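Local structure of type III restriction-modification enzyme EcoP15I Res subunit (Escherichia coli, 4ZCF) at residues 78-83 against 248-253; 89-94 against 224-229. The protein cleaves DNA 25-27 base pairs downstream of one of two inversely oriented 5'-CAGCAG-3' sites, acting together with its Mod partner as an ATP-dependent type III restriction enzyme. All coordinates share one frame; numbering follows the deposited sequence.

After an N-terminal region that includes helices 12-22 and 50-64, the chain forms strand 79-84, runs through the P-loop and enters helix 90-105. It then builds strands 109-113, 143-148 and 180-186 before reaching strand 222-226, where interaction 2 closes a loop by bringing 224-229 against the start of that helix. Strand 248-253 follows, and interaction 1 closes the wider loop by pairing it with 78-83, so interaction 2 is nested inside interaction 1. Strand 248-253 lies between 222-226 and 79-84 in the parallel sheet of the first helicase-like lobe. Tyr252 joins the contacts, its backbone meeting Ile225 and Glu227 and its ring packing against Tyr94.

Interaction 1. Residues 78-83 against 248-253; sequences NIIDVS and YIIRYG
Asn78 sets the start of the parallel pairing between 78-83 and 248-253: its O accepts from Ile249 N at 3.0 Å, while its CB rests against the Tyr248 ring. Its amide ND2 is engaged by Gln247 O. Strands 79-84 and 248-253 are neighbours in the seven-stranded parallel sheet of the helicase-like domain. Ile79 lies alongside Ile249, the two pointing the same way, and turns its CG2 toward Arg251, 3.6 Å from NE. Ile80 bonds strand 248-253 through both its N and its O, straddling Ile250: N donates to Ile249 O at 2.8 Å and O accepts from Arg251 N. Its CD1 reaches Tyr248 CD2.

Asp81 and Arg251 then run side by side on the Ile79 face. The guanidinium takes the carboxylate side-on: Arg251 NE meets Asp81 OD1 at 2.6 Å and Arg251 NH2 meets Asp81 OD2 at 2.8 Å, both bonds close to straight. The two planes are 33° apart. A bend at chi3 (-63°) in Arg251 turns the guanidinium over to its neighbour. Val82 N bonds Arg251 O, and on the other face Val82 CB meets Tyr252 CD2 at 3.6 Å, with Val21 of helix 12-22 packing there too. Beyond it the strands part slightly, and the bond from Gly253 N to Val82 O is weak. A methionine in place of Arg251 would probably leave the buried Asp81 carboxylate without its countercharge.

With Lys261 N also donating to OD2, the carboxylate is held by three N-H groups, which would favour its ionised form.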
ATOM      1  N   ASN C  78      15.474 -34.550 -10.226  1.00 56.24           N
ATOM      2  CA  ASN C  78      16.039 -33.203 -10.430  1.00 55.31           C
ATOM      3  C   ASN C  78      16.487 -32.556  -9.114  1.00 55.25           C
ATOM      4  O   ASN C  78      16.794 -31.368  -9.076  1.00 54.63           O
ATOM      5  CB  ASN C  78      15.081 -32.293 -11.244  1.00 57.48           C
ATOM      6  CG  ASN C  78      13.690 -32.078 -10.666  1.00 71.18           C
ATOM      7  OD1 ASN C  78      13.292 -32.625  -9.630  1.00 53.76           O
ATOM      8  ND2 ASN C  78      12.907 -31.271 -11.352  1.00 67.78           N
ATOM      9  N   ILE C  79      16.562 -33.365  -8.052  1.00 49.34           N
ATOM     10  CA  ILE C  79      16.982 -32.946  -6.731  1.00 48.16           C
ATOM     11  C   ILE C  79      18.487 -33.107  -6.549  1.00 52.52           C
ATOM     12  O   ILE C  79      19.008 -34.218  -6.607  1.00 52.61           O
ATOM     13  CB  ILE C  79      16.142 -33.639  -5.632  1.00 50.83           C
ATOM     14  CG1 ILE C  79      14.636 -33.289  -5.800  1.00 50.58           C
ATOM     15  CG2 ILE C  79      16.656 -33.292  -4.227  1.00 51.86           C
ATOM     16  CD1 ILE C  79      13.685 -34.228  -5.117  1.00 52.34           C
ATOM     17  N   ILE C  80      19.177 -31.984  -6.332  1.00 48.77           N
ATOM     18  CA  ILE C  80      20.617 -31.921  -6.075  1.00 48.09           C
ATOM     19  C   ILE C  80      20.818 -31.635  -4.566  1.00 53.44           C
ATOM     20  O   ILE C  80      20.123 -30.775  -4.006  1.00 53.39           O
ATOM     21  CB  ILE C  80      21.275 -30.860  -7.002  1.00 50.58           C
ATOM     22  CG1 ILE C  80      20.963 -31.163  -8.486  1.00 51.08           C
ATOM     23  CG2 ILE C  80      22.782 -30.739  -6.755  1.00 50.01           C
ATOM     24  CD1 ILE C  80      21.019 -29.987  -9.419  1.00 61.22           C
ATOM     25  N   ASP C  81      21.733 -32.379  -3.903  1.00 49.84           N
ATOM     26  CA  ASP C  81      21.978 -32.199  -2.471  1.00 49.44           C
ATOM     27  C   ASP C  81      23.343 -31.668  -2.105  1.00 53.28           C
ATOM     28  O   ASP C  81      24.355 -32.102  -2.654  1.00 52.89           O
ATOM     29  CB  ASP C  81      21.675 -33.472  -1.685  1.00 51.48           C
ATOM     30  CG  ASP C  81      20.232 -33.897  -1.792  1.00 64.84           C
ATOM     31  OD1 ASP C  81      19.356 -33.009  -1.857  1.00 66.70           O
ATOM     32  OD2 ASP C  81      19.973 -35.116  -1.783  1.00 67.74           O
ATOM     33  N   VAL C  82      23.352 -30.730  -1.147  1.00 49.61           N
ATOM     34  CA  VAL C  82      24.535 -30.091  -0.580  1.00 49.11           C
ATOM     35  C   VAL C  82      24.429 -30.267   0.934  1.00 54.31           C
ATOM     36  O   VAL C  82      23.389 -29.949   1.522  1.00 54.89           O
ATOM     37  CB  VAL C  82      24.660 -28.594  -0.992  1.00 51.60           C
ATOM     38  CG1 VAL C  82      25.832 -27.917  -0.298  1.00 50.74           C
ATOM     39  CG2 VAL C  82      24.780 -28.434  -2.500  1.00 50.99           C
ATOM     40  N   SER C  83      25.483 -30.812   1.546  1.00 50.25           N
ATOM     41  CA  SER C  83      25.538 -31.035   2.980  1.00 50.03           C
ATOM     42  C   SER C  83      26.653 -30.202   3.603  1.00 54.09           C
ATOM     43  O   SER C  83      27.834 -30.365   3.285  1.00 52.94           O
ATOM     44  CB  SER C  83      25.675 -32.519   3.312  1.00 53.12           C
ATOM     45  OG  SER C  83      25.647 -32.700   4.717  1.00 62.56           O
ATOM     46  N   TYR C 248      14.759 -27.696 -11.211  1.00 52.09           N
ATOM     47  CA  TYR C 248      15.710 -28.400 -10.333  1.00 50.23           C
ATOM     48  C   TYR C 248      15.552 -27.897  -8.911  1.00 51.66           C
ATOM     49  O   TYR C 248      15.295 -26.708  -8.703  1.00 51.42           O
ATOM     50  CB  TYR C 248      17.171 -28.152 -10.774  1.00 50.80           C
ATOM     51  CG  TYR C 248      17.545 -28.825 -12.072  1.00 51.56           C
ATOM     52  CD1 TYR C 248      17.363 -28.181 -13.294  1.00 53.85           C
ATOM     53  CD2 TYR C 248      18.089 -30.105 -12.084  1.00 51.57           C
ATOM     54  CE1 TYR C 248      17.662 -28.814 -14.497  1.00 54.84           C
ATOM     55  CE2 TYR C 248      18.395 -30.747 -13.281  1.00 52.13           C
ATOM     56  CZ  TYR C 248      18.180 -30.095 -14.485  1.00 61.82           C
ATOM     57  OH  TYR C 248      18.468 -30.719 -15.669  1.00 68.53           O
ATOM     58  N   ILE C 249      15.749 -28.792  -7.934  1.00 46.82           N
ATOM     59  CA  ILE C 249      15.656 -28.485  -6.505  1.00 46.23           C
ATOM     60  C   ILE C 249      17.016 -28.703  -5.810  1.00 51.33           C
ATOM     61  O   ILE C 249      17.521 -29.826  -5.795  1.00 51.58           O
ATOM     62  CB  ILE C 249      14.489 -29.266  -5.820  1.00 48.82           C
ATOM     63  CG1 ILE C 249      13.107 -28.902  -6.429  1.00 48.70           C
ATOM     64  CG2 ILE C 249      14.486 -29.065  -4.314  1.00 48.01           C
ATOM     65  CD1 ILE C 249      12.165 -30.044  -6.526  1.00 51.54           C
ATOM     66  N   ILE C 250      17.591 -27.634  -5.214  1.00 47.19           N
ATOM     67  CA  ILE C 250      18.868 -27.734  -4.503  1.00 46.25           C
ATOM     68  C   ILE C 250      18.636 -27.642  -2.987  1.00 47.69           C
ATOM     69  O   ILE C 250      18.253 -26.577  -2.508  1.00 46.63           O
ATOM     70  CB  ILE C 250      19.991 -26.782  -5.031  1.00 49.44           C
ATOM     71  CG1 ILE C 250      19.946 -26.571  -6.569  1.00 49.09           C
ATOM     72  CG2 ILE C 250      21.352 -27.351  -4.628  1.00 51.93           C
ATOM     73  CD1 ILE C 250      19.089 -25.440  -7.102  1.00 54.38           C
ATOM     74  N   ARG C 251      18.834 -28.771  -2.246  1.00 43.17           N
ATOM     75  CA  ARG C 251      18.594 -28.872  -0.790  1.00 42.18           C
ATOM     76  C   ARG C 251      19.863 -28.625   0.007  1.00 47.54           C
ATOM     77  O   ARG C 251      20.912 -29.188  -0.316  1.00 47.88           O
ATOM     78  CB  ARG C 251      17.969 -30.217  -0.391  1.00 38.83           C
ATOM     79  CG  ARG C 251      16.759 -30.664  -1.223  1.00 43.11           C
ATOM     80  CD  ARG C 251      16.110 -31.935  -0.666  1.00 48.70           C
ATOM     81  NE  ARG C 251      17.013 -33.093  -0.693  1.00 47.35           N
ATOM     82  CZ  ARG C 251      16.750 -34.283  -0.156  1.00 59.24           C
ATOM     83  NH1 ARG C 251      15.588 -34.507   0.450  1.00 36.75           N
ATOM     84  NH2 ARG C 251      17.647 -35.261  -0.222  1.00 49.14           N
ATOM     85  N   TYR C 252      19.771 -27.792   1.055  1.00 44.36           N
ATOM     86  CA  TYR C 252      20.932 -27.393   1.857  1.00 44.60           C
ATOM     87  C   TYR C 252      20.700 -27.607   3.308  1.00 53.54           C
ATOM     88  O   TYR C 252      19.729 -27.085   3.867  1.00 54.55           O
ATOM     89  CB  TYR C 252      21.264 -25.906   1.632  1.00 44.15           C
ATOM     90  CG  TYR C 252      21.747 -25.595   0.235  1.00 42.21           C
ATOM     91  CD1 TYR C 252      20.842 -25.379  -0.802  1.00 43.37           C
ATOM     92  CD2 TYR C 252      23.105 -25.445  -0.038  1.00 41.35           C
ATOM     93  CE1 TYR C 252      21.277 -25.049  -2.081  1.00 43.71           C
ATOM     94  CE2 TYR C 252      23.552 -25.129  -1.319  1.00 41.47           C
ATOM     95  CZ  TYR C 252      22.634 -24.953  -2.342  1.00 45.19           C
ATOM     96  OH  TYR C 252      23.054 -24.665  -3.611  1.00 44.50           O
ATOM     97  N   GLY C 253      21.621 -28.319   3.934  1.00 52.10           N
ATOM     98  CA  GLY C 253      21.516 -28.569   5.358  1.00 52.92           C
ATOM     99  C   GLY C 253      22.580 -29.473   5.913  1.00 60.34           C
ATOM    100  O   GLY C 253      23.482 -29.913   5.199  1.00 59.81           O
TER

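Interaction 2. Residues 89-94 against 224-229; sequences GKTYTY and IIDEPH. With AMP (adenosine monophosphate), chain H.
Tyr94 stands with its ring between helix and strand, one face against Ile224 and its hydroxyl end directed at Asp226. Ile224 CG2 sits over that face, 3.8 Å from the ring centroid and 14° off the normal, a CH-pi contact; Thr91 O lies over the opposite face. With chi1 at 75°, Tyr94 CG lies between the backbone N and the carbonyl carbon, which brings the ring face onto Ile224 CG2. The Asp226 carboxylate stands almost perpendicular to the ring, at 88°, and brings OD2 to the ring edge, where Tyr94 OH donates to Asp226 OD2 at 3.1 Å.

Gly89, Lys90 and Thr91 end the P-loop (Walker A), and Asp226-Glu227-Pro228-His229 reads as the DEXH-type Walker B motif of helicase superfamily 2. AMP lies at this junction: Thr91 OG1 is 2.7 Å from AMP O2P, and Asp226 OD2 is 3.0 Å from AMP O3P.

Lys90 crosses Glu227 at about a right angle. Its chain, bent at chi2 and chi4, carries Lys90 NZ above the Glu227 carboxylate plane, where it forms a salt bridge with Glu227 OE1 at 2.9 Å, while Lys90 CE passes 3.5 Å from AMP O2P. At the base end of the nucleotide, Gly89 CA approaches AMP N7 to 3.4 Å.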
ATOM      1  N   GLY C  89      28.439 -21.374   6.726  1.00 52.35           N
ATOM      2  CA  GLY C  89      27.944 -20.450   5.711  1.00 51.28           C
ATOM      3  C   GLY C  89      27.184 -21.069   4.548  1.00 52.45           C
ATOM      4  O   GLY C  89      27.492 -20.754   3.389  1.00 50.93           O
ATOM      5  N   LYS C  90      26.177 -21.943   4.835  1.00 47.27           N
ATOM      6  CA  LYS C  90      25.386 -22.584   3.771  1.00 47.38           C
ATOM      7  C   LYS C  90      24.485 -21.589   3.010  1.00 52.34           C
ATOM      8  O   LYS C  90      24.237 -21.776   1.813  1.00 53.36           O
ATOM      9  CB  LYS C  90      24.605 -23.824   4.264  1.00 49.56           C
ATOM     10  CG  LYS C  90      23.530 -23.564   5.324  1.00 51.88           C
ATOM     11  CD  LYS C  90      22.371 -24.534   5.196  1.00 54.17           C
ATOM     12  CE  LYS C  90      21.443 -24.467   6.384  1.00 68.96           C
ATOM     13  NZ  LYS C  90      21.861 -25.406   7.470  1.00 84.68           N
ATOM     14  N   THR C  91      24.030 -20.524   3.713  1.00 46.34           N
ATOM     15  CA  THR C  91      23.199 -19.443   3.196  1.00 44.92           C
ATOM     16  C   THR C  91      23.990 -18.667   2.155  1.00 48.53           C
ATOM     17  O   THR C  91      23.525 -18.545   1.025  1.00 48.75           O
ATOM     18  CB  THR C  91      22.657 -18.587   4.358  1.00 49.14           C
ATOM     19  OG1 THR C  91      22.101 -19.447   5.348  1.00 45.39           O
ATOM     20  CG2 THR C  91      21.603 -17.594   3.917  1.00 47.09           C
ATOM     21  N   TYR C  92      25.197 -18.177   2.510  1.00 45.18           N
ATOM     22  CA  TYR C  92      26.079 -17.486   1.565  1.00 44.67           C
ATOM     23  C   TYR C  92      26.323 -18.343   0.296  1.00 50.57           C
ATOM     24  O   TYR C  92      26.265 -17.807  -0.815  1.00 51.37           O
ATOM     25  CB  TYR C  92      27.420 -17.120   2.219  1.00 45.01           C
ATOM     26  CG  TYR C  92      28.415 -16.544   1.230  1.00 47.02           C
ATOM     27  CD1 TYR C  92      28.366 -15.205   0.861  1.00 48.94           C
ATOM     28  CD2 TYR C  92      29.385 -17.349   0.637  1.00 47.54           C
ATOM     29  CE1 TYR C  92      29.260 -14.680  -0.071  1.00 50.21           C
ATOM     30  CE2 TYR C  92      30.278 -16.837  -0.299  1.00 47.76           C
ATOM     31  CZ  TYR C  92      30.211 -15.502  -0.654  1.00 55.46           C
ATOM     32  OH  TYR C  92      31.079 -15.009  -1.600  1.00 58.17           O
ATOM     33  N   THR C  93      26.598 -19.668   0.479  1.00 45.80           N
ATOM     34  CA  THR C  93      26.857 -20.638  -0.586  1.00 44.89           C
ATOM     35  C   THR C  93      25.681 -20.765  -1.562  1.00 47.95           C
ATOM     36  O   THR C  93      25.895 -20.659  -2.766  1.00 47.97           O
ATOM     37  CB  THR C  93      27.343 -21.975   0.001  1.00 52.93           C
ATOM     38  OG1 THR C  93      28.583 -21.774   0.695  1.00 54.35           O
ATOM     39  CG2 THR C  93      27.512 -23.051  -1.059  1.00 45.99           C
ATOM     40  N   TYR C  94      24.449 -20.969  -1.056  1.00 44.00           N
ATOM     41  CA  TYR C  94      23.291 -21.057  -1.931  1.00 43.40           C
ATOM     42  C   TYR C  94      22.974 -19.750  -2.651  1.00 47.72           C
ATOM     43  O   TYR C  94      22.516 -19.770  -3.792  1.00 47.25           O
ATOM     44  CB  TYR C  94      22.080 -21.757  -1.286  1.00 44.15           C
ATOM     45  CG  TYR C  94      21.244 -21.036  -0.250  1.00 45.76           C
ATOM     46  CD1 TYR C  94      20.529 -19.881  -0.581  1.00 47.59           C
ATOM     47  CD2 TYR C  94      20.961 -21.632   0.972  1.00 46.33           C
ATOM     48  CE1 TYR C  94      19.671 -19.271   0.333  1.00 46.23           C
ATOM     49  CE2 TYR C  94      20.104 -21.033   1.893  1.00 46.93           C
ATOM     50  CZ  TYR C  94      19.467 -19.848   1.573  1.00 53.25           C
ATOM     51  OH  TYR C  94      18.620 -19.277   2.493  1.00 57.35           O
ATOM     52  N   ILE C 224      15.363 -23.686  -3.920  1.00 43.37           N
ATOM     53  CA  ILE C 224      16.328 -23.924  -2.854  1.00 43.70           C
ATOM     54  C   ILE C 224      15.563 -24.371  -1.599  1.00 51.15           C
ATOM     55  O   ILE C 224      14.604 -23.708  -1.202  1.00 52.17           O
ATOM     56  CB  ILE C 224      17.153 -22.631  -2.553  1.00 46.46           C
ATOM     57  CG1 ILE C 224      17.815 -22.001  -3.817  1.00 47.22           C
ATOM     58  CG2 ILE C 224      18.126 -22.792  -1.363  1.00 45.18           C
ATOM     59  CD1 ILE C 224      18.957 -22.764  -4.487  1.00 52.94           C
ATOM     60  N   ILE C 225      16.010 -25.459  -0.954  1.00 48.35           N
ATOM     61  CA  ILE C 225      15.435 -25.928   0.299  1.00 48.17           C
ATOM     62  C   ILE C 225      16.454 -25.830   1.431  1.00 52.96           C
ATOM     63  O   ILE C 225      17.508 -26.472   1.376  1.00 52.13           O
ATOM     64  CB  ILE C 225      14.688 -27.287   0.195  1.00 51.35           C
ATOM     65  CG1 ILE C 225      13.265 -27.047  -0.337  1.00 52.00           C
ATOM     66  CG2 ILE C 225      14.590 -27.997   1.566  1.00 50.54           C
ATOM     67  CD1 ILE C 225      13.047 -27.475  -1.612  1.00 55.81           C
ATOM     68  N   ASP C 226      16.130 -24.980   2.436  1.00 49.73           N
ATOM     69  CA  ASP C 226      16.900 -24.709   3.645  1.00 49.56           C
ATOM     70  C   ASP C 226      16.412 -25.673   4.722  1.00 54.34           C
ATOM     71  O   ASP C 226      15.213 -25.703   5.018  1.00 53.33           O
ATOM     72  CB  ASP C 226      16.675 -23.248   4.082  1.00 51.54           C
ATOM     73  CG  ASP C 226      17.793 -22.642   4.904  1.00 60.72           C
ATOM     74  OD1 ASP C 226      18.062 -23.152   6.000  1.00 61.36           O
ATOM     75  OD2 ASP C 226      18.341 -21.606   4.482  1.00 68.17           O
ATOM     76  N   GLU C 227      17.338 -26.465   5.301  1.00 53.13           N
ATOM     77  CA  GLU C 227      17.084 -27.517   6.316  1.00 53.98           C
ATOM     78  C   GLU C 227      16.100 -28.550   5.715  1.00 57.58           C
ATOM     79  O   GLU C 227      14.901 -28.462   5.974  1.00 56.74           O
ATOM     80  CB  GLU C 227      16.607 -26.948   7.682  1.00 55.67           C
ATOM     81  CG  GLU C 227      17.269 -25.648   8.131  1.00 66.03           C
ATOM     82  CD  GLU C 227      18.676 -25.696   8.703  1.00 96.73           C
ATOM     83  OE1 GLU C 227      19.428 -26.654   8.408  1.00 94.55           O
ATOM     84  OE2 GLU C 227      19.040 -24.734   9.420  1.00 95.10           O
ATOM     85  N   PRO C 228      16.569 -29.471   4.826  1.00 54.77           N
ATOM     86  CA  PRO C 228      15.626 -30.371   4.136  1.00 54.90           C
ATOM     87  C   PRO C 228      14.935 -31.404   4.998  1.00 61.08           C
ATOM     88  O   PRO C 228      13.963 -32.011   4.547  1.00 61.77           O
ATOM     89  CB  PRO C 228      16.477 -31.000   3.031  1.00 56.44           C
ATOM     90  CG  PRO C 228      17.855 -30.934   3.534  1.00 60.19           C
ATOM     91  CD  PRO C 228      17.959 -29.712   4.381  1.00 55.83           C
ATOM     92  N   HIS C 229      15.443 -31.603   6.227  1.00 58.11           N
ATOM     93  CA  HIS C 229      14.925 -32.531   7.223  1.00 58.30           C
ATOM     94  C   HIS C 229      13.583 -32.060   7.805  1.00 63.42           C
ATOM     95  O   HIS C 229      12.917 -32.828   8.496  1.00 64.15           O
ATOM     96  CB  HIS C 229      15.964 -32.739   8.340  1.00 58.97           C
ATOM     97  CG  HIS C 229      16.340 -31.498   9.097  1.00 62.28           C
ATOM     98  ND1 HIS C 229      15.887 -31.274  10.388  1.00 63.96           N
ATOM     99  CD2 HIS C 229      17.177 -30.488   8.749  1.00 64.07           C
ATOM    100  CE1 HIS C 229      16.444 -30.136  10.776  1.00 63.29           C
ATOM    101  NE2 HIS C 229      17.232 -29.627   9.824  1.00 63.61           N
TER
HETATM  102  P   AMP H1001      19.934 -20.194   7.832  1.00149.65           P
HETATM  103  O1P AMP H1001      19.048 -21.144   8.546  1.00149.75           O
HETATM  104  O2P AMP H1001      20.973 -21.072   7.239  1.00150.01           O
HETATM  105  O3P AMP H1001      19.138 -19.749   6.661  1.00150.41           O
HETATM  106  O5' AMP H1001      20.459 -18.984   8.729  1.00146.20           O
HETATM  107  C5' AMP H1001      21.849 -18.757   8.885  1.00142.34           C
HETATM  108  C4' AMP H1001      22.164 -17.299   8.996  1.00137.95           C
HETATM  109  O4' AMP H1001      23.598 -17.097   9.133  1.00136.59           O
HETATM  110  C3' AMP H1001      21.772 -16.582   7.751  1.00135.05           C
HETATM  111  O3' AMP H1001      20.447 -16.075   7.907  1.00133.05           O
HETATM  112  C2' AMP H1001      22.781 -15.525   7.556  1.00135.17           C
HETATM  113  O2' AMP H1001      22.355 -14.295   8.161  1.00135.54           O
HETATM  114  C1' AMP H1001      24.006 -15.996   8.270  1.00135.26           C
HETATM  115  N9  AMP H1001      25.070 -16.357   7.421  1.00133.99           N
HETATM  116  C8  AMP H1001      25.028 -17.398   6.614  1.00133.10           C
HETATM  117  N7  AMP H1001      26.214 -17.513   5.955  1.00131.98           N
HETATM  118  C5  AMP H1001      27.068 -16.436   6.474  1.00131.72           C
HETATM  119  C6  AMP H1001      28.390 -15.945   6.278  1.00129.99           C
HETATM  120  N6  AMP H1001      29.266 -16.565   5.351  1.00128.94           N
HETATM  121  N1  AMP H1001      28.798 -14.865   6.992  1.00129.48           N
HETATM  122  C2  AMP H1001      28.004 -14.251   7.857  1.00129.84           C
HETATM  123  N3  AMP H1001      26.758 -14.652   8.092  1.00130.84           N
HETATM  124  C4  AMP H1001      26.232 -15.721   7.449  1.00132.55           C